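Local structure of alanine racemase (Enterococcus faecalis, 3E6E) at residues D69-L74 with D81-L86; A37-N42 with E50-A55; D288-H293 with F297-N302; V282-A287 with V331-K336. The protein is an alanine racemase family protein in which an alpha/beta-barrel domain is joined to a largely beta-stranded domain, with DCS bound in its pockets. The protein carries 1 engineered substitution. All coordinates share one frame; numbering follows the deposited sequence.

Contacts 1 and 2 belong to the barrel domain, their centres 10 Å apart, each joining a helix to the same parallel sheet. They meet where Glu70 of contact 1 lies beside Lys40 and Ala41 of contact 2, and both reach the DCS of chain D. Contacts 3 and 4 lie in the beta-rich domain with centres only 5 Å apart, joined by packing of Trp290 on Leu333 and by a probable hydrogen bond between Leu300 O and Thr332 N at 2.7 Å. Tyr286 of contact 4 touches a different DCS, that of chain F. Between the domains the centres of contacts 1 and 3 stand 34 Å apart, and all four contacts also touch the second subunit.

Contact 1 (D69-L74 with D81-L86); sequences DEAIEL and DPILIL. With DCS (D-[3-hydroxy-2-methyl-5-phosphonooxymethyl-pyridin-4-ylmethyl]-N,O-cycloserylamide), chain D.
Ile83 is gripped by two residues one helical turn apart, Ala71 and Leu74. Its CD1 presses against Leu74 CB at 3.4 Å, while its CG2 branch rests on Ala71 CB at 3.9 Å. Because CG1 lies beside the backbone N (chi1 -61°) and CG2 beside the carbonyl carbon, the forked isoleucine engages both helix residues at once. Leu74 crosses it obliquely and brings its own CD1 to within 4.0 Å of Ile83 CG2. Further along the strand, Ile85 extends CD1 back to Ala71 CB at 4.1 Å. The small methyl of Ala71 thus touches both isoleucines and suits the place where the helix backbone runs near the strand.

In the next shell, Leu102 packs on Ala71 and Ile83, and Val65 on Leu74. Strand 83-85 is held between its neighbours by backbone bonds, Leu84 to Val65 and Ile83 to Ser103. At the far end Leu86 turns to the ligand, its CD1 3.6 Å from C2 of DCS. On the helix, Glu70 joins OE2 to Ala66 N and forms a salt bridge through OE1 with Arg365 of the second subunit.

Helix and strand run almost exactly antiparallel, at 172° with axes 8.9 Å apart. This is the second half of the beta-alpha-beta crossover 62-65, 68-76, 83-85, a repeating element of the eight-stranded alpha/beta (TIM) barrel.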
# COMPACT_ATOMS: atom_id res chain seq x y z
N ASP A 69 -2.01 13.59 12.92
CA ASP A 69 -3.20 12.76 12.76
C ASP A 69 -3.04 11.47 13.55
O ASP A 69 -3.93 11.09 14.31
CB ASP A 69 -3.40 12.41 11.30
CG ASP A 69 -3.50 13.62 10.42
OD1 ASP A 69 -4.61 14.17 10.28
OD2 ASP A 69 -2.46 14.02 9.86
N GLU A 70 -1.91 10.81 13.36
CA GLU A 70 -1.63 9.55 14.04
C GLU A 70 -1.71 9.77 15.54
O GLU A 70 -2.19 8.91 16.29
CB GLU A 70 -0.25 9.02 13.66
CG GLU A 70 -0.09 8.76 12.17
CD GLU A 70 1.32 8.36 11.80
OE1 GLU A 70 1.58 8.08 10.60
OE2 GLU A 70 2.18 8.31 12.70
N ALA A 71 -1.24 10.95 15.96
CA ALA A 71 -1.22 11.35 17.37
C ALA A 71 -2.64 11.48 17.93
O ALA A 71 -2.96 10.92 18.97
CB ALA A 71 -0.47 12.68 17.52
N ILE A 72 -3.48 12.24 17.24
CA ILE A 72 -4.84 12.41 17.72
C ILE A 72 -5.54 11.06 17.87
O ILE A 72 -6.29 10.85 18.82
CB ILE A 72 -5.62 13.38 16.79
CG1 ILE A 72 -5.01 14.78 16.92
CG2 ILE A 72 -7.10 13.41 17.15
CD1 ILE A 72 -5.65 15.83 16.08
N GLU A 73 -5.27 10.14 16.96
CA GLU A 73 -5.89 8.83 17.06
C GLU A 73 -5.54 8.27 18.42
O GLU A 73 -6.42 7.82 19.16
CB GLU A 73 -5.40 7.90 15.95
CG GLU A 73 -5.81 6.44 16.15
CD GLU A 73 -5.66 5.58 14.90
OE1 GLU A 73 -6.59 5.57 14.07
OE2 GLU A 73 -4.60 4.91 14.76
N LEU A 74 -4.26 8.32 18.77
CA LEU A 74 -3.83 7.80 20.07
C LEU A 74 -4.58 8.43 21.24
O LEU A 74 -4.92 7.76 22.22
CB LEU A 74 -2.33 7.99 20.27
CG LEU A 74 -1.46 7.13 19.36
CD1 LEU A 74 0.01 7.34 19.69
CD2 LEU A 74 -1.85 5.67 19.53
N ASP A 81 -0.53 8.64 27.97
CA ASP A 81 0.91 8.81 28.11
C ASP A 81 1.41 9.83 27.10
O ASP A 81 0.68 10.27 26.21
CB ASP A 81 1.64 7.48 27.87
CG ASP A 81 0.90 6.29 28.45
OD1 ASP A 81 -0.05 5.81 27.79
OD2 ASP A 81 1.28 5.85 29.57
N PRO A 82 2.68 10.25 27.24
CA PRO A 82 3.27 11.23 26.33
C PRO A 82 3.28 10.70 24.91
O PRO A 82 3.63 9.54 24.68
CB PRO A 82 4.69 11.38 26.87
CG PRO A 82 4.51 11.15 28.34
CD PRO A 82 3.59 9.96 28.37
N ILE A 83 2.90 11.55 23.97
CA ILE A 83 2.87 11.20 22.55
C ILE A 83 3.74 12.18 21.79
O ILE A 83 3.37 13.34 21.60
CB ILE A 83 1.44 11.29 21.97
CG1 ILE A 83 0.51 10.30 22.68
CG2 ILE A 83 1.49 11.00 20.49
CD1 ILE A 83 -0.94 10.36 22.19
N LEU A 84 4.90 11.73 21.34
CA LEU A 84 5.80 12.60 20.59
C LEU A 84 5.68 12.43 19.07
O LEU A 84 5.71 11.31 18.55
CB LEU A 84 7.25 12.35 21.00
CG LEU A 84 8.28 12.83 19.99
CD1 LEU A 84 8.17 14.32 19.78
CD2 LEU A 84 9.66 12.45 20.46
N ILE A 85 5.55 13.55 18.38
CA ILE A 85 5.46 13.56 16.94
C ILE A 85 6.90 13.77 16.50
O ILE A 85 7.51 14.80 16.80
CB ILE A 85 4.59 14.72 16.43
CG1 ILE A 85 3.18 14.58 17.00
CG2 ILE A 85 4.53 14.71 14.90
CD1 ILE A 85 2.22 15.67 16.54
N LEU A 86 7.44 12.77 15.80
CA LEU A 86 8.82 12.75 15.33
C LEU A 86 9.23 13.72 14.23
O LEU A 86 10.42 13.97 14.06
CB LEU A 86 9.21 11.34 14.89
CG LEU A 86 9.25 10.28 15.98
CD1 LEU A 86 9.49 8.91 15.36
CD2 LEU A 86 10.33 10.64 16.98
N1 DCS D . 13.15 7.47 15.78
C2 DCS D . 12.94 8.26 14.60
C2A DCS D . 13.25 9.75 14.59
C3 DCS D . 12.46 7.61 13.46
O3 DCS D . 12.23 8.28 12.31
C4 DCS D . 12.19 6.18 13.53
C4A DCS D . 11.67 5.45 12.31
C5 DCS D . 12.43 5.47 14.79
C6 DCS D . 12.90 6.13 15.87
C5A DCS D . 12.19 3.99 14.96
O4P DCS D . 13.12 3.27 14.14
P DCS D . 13.22 1.69 14.02
O1P DCS D . 13.54 1.19 15.35
O2P DCS D . 11.95 1.17 13.53
O3P DCS D . 14.30 1.39 13.09
N DCS D . 12.64 5.62 11.15
CA DCS D . 12.37 5.04 9.90
C DCS D . 11.92 5.73 8.74
O DCS D . 11.64 7.07 8.67
ND DCS D . 11.83 4.88 7.75
OG DCS D . 12.19 3.63 8.21
CB DCS D . 12.52 3.73 9.52

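Contact 2 (A37-N42 with E50-A55). With DCS (D-[3-hydroxy-2-methyl-5-phosphonooxymethyl-pyridin-4-ylmethyl]-N,O-cycloserylamide), chain D.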
# COMPACT_ATOMS: atom_id res chain seq x y z
N ALA A 37 7.43 3.54 22.38
CA ALA A 37 7.06 2.68 21.27
C ALA A 37 6.57 3.50 20.08
O ALA A 37 5.54 4.16 20.15
CB ALA A 37 5.98 1.70 21.71
N VAL A 38 7.33 3.46 18.99
CA VAL A 38 6.94 4.19 17.79
C VAL A 38 5.97 3.28 17.05
O VAL A 38 6.30 2.14 16.71
CB VAL A 38 8.18 4.51 16.92
CG1 VAL A 38 9.19 3.42 17.04
CG2 VAL A 38 7.77 4.69 15.47
N VAL A 39 4.75 3.78 16.83
CA VAL A 39 3.70 3.02 16.16
C VAL A 39 3.09 3.73 14.96
O VAL A 39 1.88 3.64 14.73
CB VAL A 39 2.54 2.67 17.13
CG1 VAL A 39 3.06 1.82 18.29
CG2 VAL A 39 1.90 3.96 17.63
N LYS A 40 3.92 4.45 14.21
CA LYS A 40 3.43 5.17 13.03
C LYS A 40 3.12 4.20 11.90
O LYS A 40 3.31 2.99 12.03
CB LYS A 40 4.47 6.19 12.55
CG LYS A 40 5.87 5.64 12.30
CD LYS A 40 6.76 6.80 11.89
CE LYS A 40 8.22 6.42 11.78
NZ LYS A 40 8.54 5.71 10.53
N ALA A 41 2.67 4.76 10.78
CA ALA A 41 2.29 3.98 9.60
C ALA A 41 1.39 2.83 10.07
O ALA A 41 1.64 1.65 9.79
CB ALA A 41 3.54 3.44 8.91
N ASN A 42 0.36 3.21 10.82
CA ASN A 42 -0.61 2.30 11.40
C ASN A 42 0.05 1.10 12.05
O ASN A 42 -0.25 -0.05 11.73
CB ASN A 42 -1.62 1.81 10.34
CG ASN A 42 -2.78 1.08 10.97
OD1 ASN A 42 -3.33 1.52 11.99
ND2 ASN A 42 -3.17 -0.04 10.38
N GLU A 50 -3.74 -1.01 18.61
CA GLU A 50 -3.56 -2.30 19.27
C GLU A 50 -2.10 -2.66 19.46
O GLU A 50 -1.79 -3.51 20.29
CB GLU A 50 -4.29 -3.41 18.50
CG GLU A 50 -4.15 -3.31 17.01
CD GLU A 50 -5.08 -2.27 16.41
OE1 GLU A 50 -4.58 -1.23 15.92
OE2 GLU A 50 -6.31 -2.50 16.42
N SER A 51 -1.22 -2.02 18.69
CA SER A 51 0.23 -2.25 18.82
C SER A 51 0.65 -1.49 20.07
O SER A 51 1.27 -2.04 20.98
CB SER A 51 1.00 -1.69 17.62
OG SER A 51 0.83 -2.45 16.44
N ALA A 52 0.29 -0.21 20.10
CA ALA A 52 0.60 0.66 21.22
C ALA A 52 0.21 0.03 22.56
O ALA A 52 1.03 -0.12 23.46
CB ALA A 52 -0.14 1.99 21.03
N LYS A 53 -1.05 -0.35 22.67
CA LYS A 53 -1.56 -0.96 23.89
C LYS A 53 -0.74 -2.19 24.27
O LYS A 53 -0.51 -2.45 25.46
CB LYS A 53 -3.02 -1.35 23.69
CG LYS A 53 -3.70 -1.96 24.90
CD LYS A 53 -5.22 -1.87 24.74
CE LYS A 53 -5.96 -2.67 25.81
NZ LYS A 53 -5.67 -4.13 25.71
N ALA A 54 -0.30 -2.94 23.26
CA ALA A 54 0.50 -4.13 23.50
C ALA A 54 1.86 -3.75 24.02
O ALA A 54 2.44 -4.45 24.84
CB ALA A 54 0.65 -4.94 22.21
N ALA A 55 2.37 -2.62 23.54
CA ALA A 55 3.67 -2.11 23.96
C ALA A 55 3.54 -1.52 25.35
O ALA A 55 4.48 -1.52 26.12
CB ALA A 55 4.15 -1.04 22.98
N1 DCS D . 13.15 7.47 15.78
C2 DCS D . 12.94 8.26 14.60
C2A DCS D . 13.25 9.75 14.59
C3 DCS D . 12.46 7.61 13.46
O3 DCS D . 12.23 8.28 12.31
C4 DCS D . 12.19 6.18 13.53
C4A DCS D . 11.67 5.45 12.31
C5 DCS D . 12.43 5.47 14.79
C6 DCS D . 12.90 6.13 15.87
C5A DCS D . 12.19 3.99 14.96
O4P DCS D . 13.12 3.27 14.14
P DCS D . 13.22 1.69 14.02
O1P DCS D . 13.54 1.19 15.35
O2P DCS D . 11.95 1.17 13.53
O3P DCS D . 14.30 1.39 13.09
N DCS D . 12.64 5.62 11.15
CA DCS D . 12.37 5.04 9.90
C DCS D . 11.92 5.73 8.74
O DCS D . 11.64 7.07 8.67
ND DCS D . 11.83 4.88 7.75
OG DCS D . 12.19 3.63 8.21
CB DCS D . 12.52 3.73 9.52
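Val39 packs against the helix 50-55 backbone between Ser51 and Ala52. From CA its CB heads toward the helix, and the branches then part. CG1 lies beside the backbone N (chi1 -61°) and comes to 3.9 Å from Ala52 N. The same methyl meets Ser51 CB at 4.1 Å and Ala52 CB at 4.2 Å, so a single branch spans two helix residues. A compact beta-branched residue suits this close approach, and Met227 also packs on the valine.

Helix 48-56 packs on the outside of the parallel barrel sheet that includes strand 34-38, while the ligand lies at the mouth formed by the C-terminal ends of the strands. Farther along the helix, one turn on from Ala52, two alanines permit a close fit: Ala37 CB lies 3.5 Å from Ala55 CB. Ser51 OG is hydrogen-bonded to Gly47 O, the carbonyl just before helix 48-56, which satisfies the buried hydroxyl.

The neighbours of Val39 in sequence serve the pocket. Val38 sets CG1 3.7 Å from C5A of DCS. Lys40 runs extended as far as CE, then bends at chi4 (79°), leaving NZ 3.6 Å from C4A of DCS; Asp315 of the second subunit pairs with that amine in a salt bridge.

Contact 3 (D288-H293 with F297-N302)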
# COMPACT_ATOMS: atom_id res chain seq x y z
N ASP A 288 -3.16 -5.60 -2.69
CA ASP A 288 -3.12 -5.94 -1.27
C ASP A 288 -1.73 -5.63 -0.75
O ASP A 288 -1.51 -5.52 0.46
CB ASP A 288 -3.38 -7.44 -1.07
CG ASP A 288 -4.80 -7.84 -1.39
OD1 ASP A 288 -4.99 -9.03 -1.70
OD2 ASP A 288 -5.72 -6.99 -1.31
N GLY A 289 -0.79 -5.52 -1.70
CA GLY A 289 0.59 -5.26 -1.36
C GLY A 289 1.46 -6.48 -1.60
O GLY A 289 2.58 -6.57 -1.11
N TRP A 290 0.92 -7.44 -2.35
CA TRP A 290 1.64 -8.67 -2.71
C TRP A 290 2.14 -8.31 -4.11
O TRP A 290 1.63 -8.79 -5.11
CB TRP A 290 0.65 -9.84 -2.74
CG TRP A 290 1.27 -11.20 -2.80
CD1 TRP A 290 1.24 -12.06 -3.86
CD2 TRP A 290 2.01 -11.85 -1.76
NE1 TRP A 290 1.92 -13.21 -3.54
CE2 TRP A 290 2.41 -13.11 -2.26
CE3 TRP A 290 2.39 -11.50 -0.46
CZ2 TRP A 290 3.16 -14.02 -1.50
CZ3 TRP A 290 3.14 -12.40 0.30
CH2 TRP A 290 3.51 -13.65 -0.23
N LEU A 291 3.14 -7.44 -4.15
CA LEU A 291 3.72 -6.93 -5.39
C LEU A 291 4.10 -7.93 -6.47
O LEU A 291 4.59 -9.03 -6.20
CB LEU A 291 4.94 -6.05 -5.05
CG LEU A 291 4.73 -4.90 -4.07
CD1 LEU A 291 5.92 -3.96 -4.18
CD2 LEU A 291 3.44 -4.13 -4.38
N ARG A 292 3.91 -7.50 -7.71
CA ARG A 292 4.19 -8.30 -8.89
C ARG A 292 5.53 -9.01 -8.87
O ARG A 292 5.68 -10.08 -9.45
CB ARG A 292 4.03 -7.43 -10.14
CG ARG A 292 2.57 -6.99 -10.36
CD ARG A 292 2.38 -5.90 -11.40
NE ARG A 292 2.53 -6.39 -12.77
CZ ARG A 292 3.63 -6.26 -13.50
NH1 ARG A 292 4.70 -5.64 -13.00
NH2 ARG A 292 3.67 -6.75 -14.74
N HIS A 293 6.52 -8.44 -8.20
CA HIS A 293 7.81 -9.12 -8.18
C HIS A 293 7.88 -10.30 -7.24
O HIS A 293 8.96 -10.80 -6.95
CB HIS A 293 8.93 -8.16 -7.83
CG HIS A 293 9.37 -7.32 -8.99
ND1 HIS A 293 8.70 -6.18 -9.38
CD2 HIS A 293 10.40 -7.47 -9.85
CE1 HIS A 293 9.31 -5.67 -10.43
NE2 HIS A 293 10.34 -6.43 -10.73
N PHE A 297 8.21 -16.72 -6.05
CA PHE A 297 8.25 -16.87 -4.61
C PHE A 297 7.30 -18.04 -4.35
O PHE A 297 6.35 -18.24 -5.10
CB PHE A 297 7.75 -15.60 -3.91
CG PHE A 297 8.14 -15.51 -2.46
CD1 PHE A 297 9.45 -15.19 -2.09
CD2 PHE A 297 7.20 -15.73 -1.45
CE1 PHE A 297 9.82 -15.10 -0.74
CE2 PHE A 297 7.56 -15.65 -0.10
CZ PHE A 297 8.86 -15.33 0.26
N THR A 298 7.54 -18.80 -3.28
CA THR A 298 6.69 -19.94 -2.96
C THR A 298 5.94 -19.77 -1.65
O THR A 298 6.52 -19.41 -0.63
CB THR A 298 7.53 -21.22 -2.87
OG1 THR A 298 8.61 -21.04 -1.95
CG2 THR A 298 8.09 -21.57 -4.25
N VAL A 299 4.63 -20.03 -1.68
CA VAL A 299 3.80 -19.93 -0.49
C VAL A 299 3.55 -21.32 0.09
O VAL A 299 4.02 -22.31 -0.46
CB VAL A 299 2.45 -19.26 -0.79
CG1 VAL A 299 2.68 -17.83 -1.26
CG2 VAL A 299 1.70 -20.06 -1.83
N LEU A 300 2.79 -21.39 1.18
CA LEU A 300 2.55 -22.67 1.83
C LEU A 300 1.14 -23.22 1.86
O LEU A 300 0.19 -22.56 2.30
CB LEU A 300 3.11 -22.61 3.25
CG LEU A 300 4.59 -22.22 3.28
CD1 LEU A 300 5.03 -21.90 4.70
CD2 LEU A 300 5.43 -23.36 2.70
N VAL A 301 1.03 -24.46 1.41
CA VAL A 301 -0.24 -25.18 1.38
C VAL A 301 0.05 -26.53 2.03
O VAL A 301 0.90 -27.28 1.58
CB VAL A 301 -0.71 -25.38 -0.09
CG1 VAL A 301 -2.15 -25.89 -0.11
CG2 VAL A 301 -0.59 -24.05 -0.85
N ASN A 302 -0.63 -26.82 3.13
CA ASN A 302 -0.42 -28.07 3.84
C ASN A 302 1.06 -28.35 4.10
O ASN A 302 1.52 -29.48 3.95
CB ASN A 302 -1.00 -29.25 3.07
CG ASN A 302 -2.49 -29.15 2.90
OD1 ASN A 302 -3.21 -28.69 3.78
ND2 ASN A 302 -2.98 -29.62 1.75
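Trp290 and Phe297 turn their ring planes nearly at right angles, about 79° apart, and meet at a slant. The nearest atoms are on the benzene half of the indole, whose CZ2 lies 4.4 Å from Phe297 CD2. Val299 approaches the same corner more closely, with its CG1 3.8 Å from CZ2. Its side chain crosses that of the tryptophan at an angle. Trp290 reaches this far because CG stands opposite the backbone N (chi1 -167°), which swings the large indole out of its loop and toward the strand.

Strand 298-301 forms an antiparallel beta hairpin with 304-309, and Asn302, in a left-handed backbone conformation, begins the tight turn between them. Phe297, just ahead of the strand, and Val299 within it both point their CB toward the indole. Ile308 and Cys317 pack on Trp290 as well, while Met346 and Val347 of helix 344-351 cover Phe297. The broad indole suits a place where it must touch Val299, Phe297, Ile308 and Cys317 at once.

Gly289 just before it has a positive phi (109°), where a side chain would collide with the preceding carbonyl. Asp288 is tied by salt bridges to Arg7 and Arg365, and Arg292 N donates to Glu357 of the second subunit.

Contact 4 (V282-A287 with V331-K336); sequences VPIGYA and VTLVGK. With DCS (D-[3-hydroxy-2-methyl-5-phosphonooxymethyl-pyridin-4-ylmethyl]-N,O-cycloserylamide), chain F.
Ile284 and Leu333 make the tight part of this contact, reaching toward each other tip to tip. Ile284 CD1 stands 3.5 Å from Leu333 CD2, and the second methyl of the isoleucine, CG2, approaches the same CD2 at 3.9 Å. The extended CG1 arm, placed opposite the backbone N (chi1 -175°), lets this residue span a backbone separation of 9.9 Å between the CA atoms of Ile284 and Leu333. Long aliphatic chains suit such a gap.

Val282 and Val331 meet less closely, also tip to tip, CG2 to CG2 at 3.9 Å, and shorter residues suffice because their CA atoms are only 7.8 Å apart. Between the two pairs Pro283 centres an inverse gamma turn, closed by Ile284 N to Val282 O at 2.8 Å.

Toward the ends the segments diverge. Lys336 stands exposed to solvent, and Gly335, with its positive phi (140°), adopts a backbone shape suited to glycine. At the other end Tyr286 turns to the pocket and gives a weak hydrogen bond from OH to OG, 2.8 Å away, of the DCS of chain F, which Arg222 and Tyr356 of the second subunit also hold.

Both segments border strand 249-259: Val282 packs on Ser251, Val331 makes a backbone hydrogen bond to Ser251, and Leu333 and Val334 face Leu249 in a classic beta bulge. Val282 makes a backbone hydrogen bond to Cys317, and strand 298-301 flanks 330-332, its Val299 packing on Val331 and Leu333.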
# COMPACT_ATOMS: atom_id res chain seq x y z
N VAL A 282 -5.34 -17.89 -5.64
CA VAL A 282 -5.47 -17.25 -4.34
C VAL A 282 -5.91 -15.79 -4.47
O VAL A 282 -5.31 -15.02 -5.23
CB VAL A 282 -4.13 -17.31 -3.60
CG1 VAL A 282 -4.28 -16.74 -2.20
CG2 VAL A 282 -3.63 -18.76 -3.55
N PRO A 283 -6.96 -15.40 -3.73
CA PRO A 283 -7.53 -14.05 -3.73
C PRO A 283 -6.72 -12.93 -3.05
O PRO A 283 -7.24 -12.19 -2.19
CB PRO A 283 -8.91 -14.25 -3.11
CG PRO A 283 -8.67 -15.35 -2.16
CD PRO A 283 -7.82 -16.31 -2.95
N ILE A 284 -5.46 -12.80 -3.45
CA ILE A 284 -4.57 -11.77 -2.92
C ILE A 284 -3.70 -11.31 -4.07
O ILE A 284 -3.11 -12.14 -4.77
CB ILE A 284 -3.69 -12.32 -1.77
CG1 ILE A 284 -2.87 -11.18 -1.16
CG2 ILE A 284 -2.79 -13.43 -2.27
CD1 ILE A 284 -1.97 -11.64 -0.01
N GLY A 285 -3.63 -10.00 -4.27
CA GLY A 285 -2.84 -9.46 -5.36
C GLY A 285 -2.03 -8.23 -5.01
O GLY A 285 -1.92 -7.88 -3.84
N TYR A 286 -1.47 -7.57 -6.01
CA TYR A 286 -0.64 -6.42 -5.72
C TYR A 286 -1.39 -5.23 -5.16
O TYR A 286 -0.78 -4.27 -4.70
CB TYR A 286 0.20 -6.03 -6.95
CG TYR A 286 -0.54 -5.75 -8.23
CD1 TYR A 286 -1.22 -4.54 -8.43
CD2 TYR A 286 -0.48 -6.66 -9.30
CE1 TYR A 286 -1.80 -4.23 -9.66
CE2 TYR A 286 -1.06 -6.36 -10.54
CZ TYR A 286 -1.71 -5.15 -10.72
OH TYR A 286 -2.19 -4.81 -11.96
N ALA A 287 -2.71 -5.31 -5.17
CA ALA A 287 -3.52 -4.23 -4.63
C ALA A 287 -3.54 -4.41 -3.13
O ALA A 287 -3.89 -3.50 -2.39
CB ALA A 287 -4.93 -4.30 -5.19
N VAL A 331 -3.93 -21.01 2.76
CA VAL A 331 -2.72 -20.64 2.07
C VAL A 331 -1.92 -19.73 2.98
O VAL A 331 -2.38 -18.64 3.36
CB VAL A 331 -3.01 -19.90 0.76
CG1 VAL A 331 -1.72 -19.30 0.20
CG2 VAL A 331 -3.62 -20.88 -0.25
N THR A 332 -0.72 -20.18 3.33
CA THR A 332 0.15 -19.42 4.20
C THR A 332 1.23 -18.66 3.44
O THR A 332 2.17 -19.25 2.90
CB THR A 332 0.80 -20.34 5.22
OG1 THR A 332 -0.22 -21.11 5.88
CG2 THR A 332 1.60 -19.53 6.23
N LEU A 333 1.10 -17.34 3.39
CA LEU A 333 2.08 -16.50 2.71
C LEU A 333 3.19 -16.03 3.65
O LEU A 333 4.36 -15.98 3.27
CB LEU A 333 1.39 -15.31 2.05
CG LEU A 333 0.47 -15.64 0.86
CD1 LEU A 333 -0.86 -16.17 1.35
CD2 LEU A 333 0.24 -14.40 0.03
N VAL A 334 2.83 -15.69 4.88
CA VAL A 334 3.82 -15.25 5.86
C VAL A 334 3.55 -15.96 7.18
O VAL A 334 2.50 -15.77 7.79
CB VAL A 334 3.74 -13.71 6.06
CG1 VAL A 334 4.74 -13.27 7.11
CG2 VAL A 334 4.02 -13.01 4.74
N GLY A 335 4.48 -16.79 7.62
CA GLY A 335 4.28 -17.52 8.85
C GLY A 335 4.79 -18.94 8.71
O GLY A 335 5.67 -19.20 7.89
N LYS A 336 4.25 -19.86 9.50
CA LYS A 336 4.66 -21.26 9.48
C LYS A 336 3.54 -22.19 9.02
O LYS A 336 2.36 -21.83 9.06
CB LYS A 336 5.12 -21.69 10.87
CG LYS A 336 6.16 -20.77 11.48
CD LYS A 336 6.83 -21.37 12.71
CE LYS A 336 7.65 -22.62 12.36
NZ LYS A 336 8.32 -23.22 13.57
N1 DCS F . -12.08 -7.93 -16.34
C2 DCS F . -11.50 -8.77 -15.34
C2A DCS F . -12.03 -10.18 -15.09
C3 DCS F . -10.43 -8.23 -14.61
O3 DCS F . -9.83 -8.96 -13.64
C4 DCS F . -9.98 -6.87 -14.90
C4A DCS F . -8.84 -6.31 -14.12
C5 DCS F . -10.65 -6.08 -15.96
C6 DCS F . -11.68 -6.64 -16.63
C5A DCS F . -10.25 -4.63 -16.36
O4P DCS F . -8.94 -4.57 -16.97
P DCS F . -8.21 -3.24 -17.52
O1P DCS F . -9.05 -2.68 -18.58
O2P DCS F . -8.04 -2.30 -16.41
O3P DCS F . -6.92 -3.64 -18.05
N DCS F . -7.58 -7.05 -14.47
CA DCS F . -6.38 -6.68 -13.86
C DCS F . -5.82 -7.29 -12.71
O DCS F . -6.36 -8.33 -12.01
ND DCS F . -4.70 -6.69 -12.42
OG DCS F . -4.49 -5.69 -13.36
CB DCS F . -5.52 -5.69 -14.23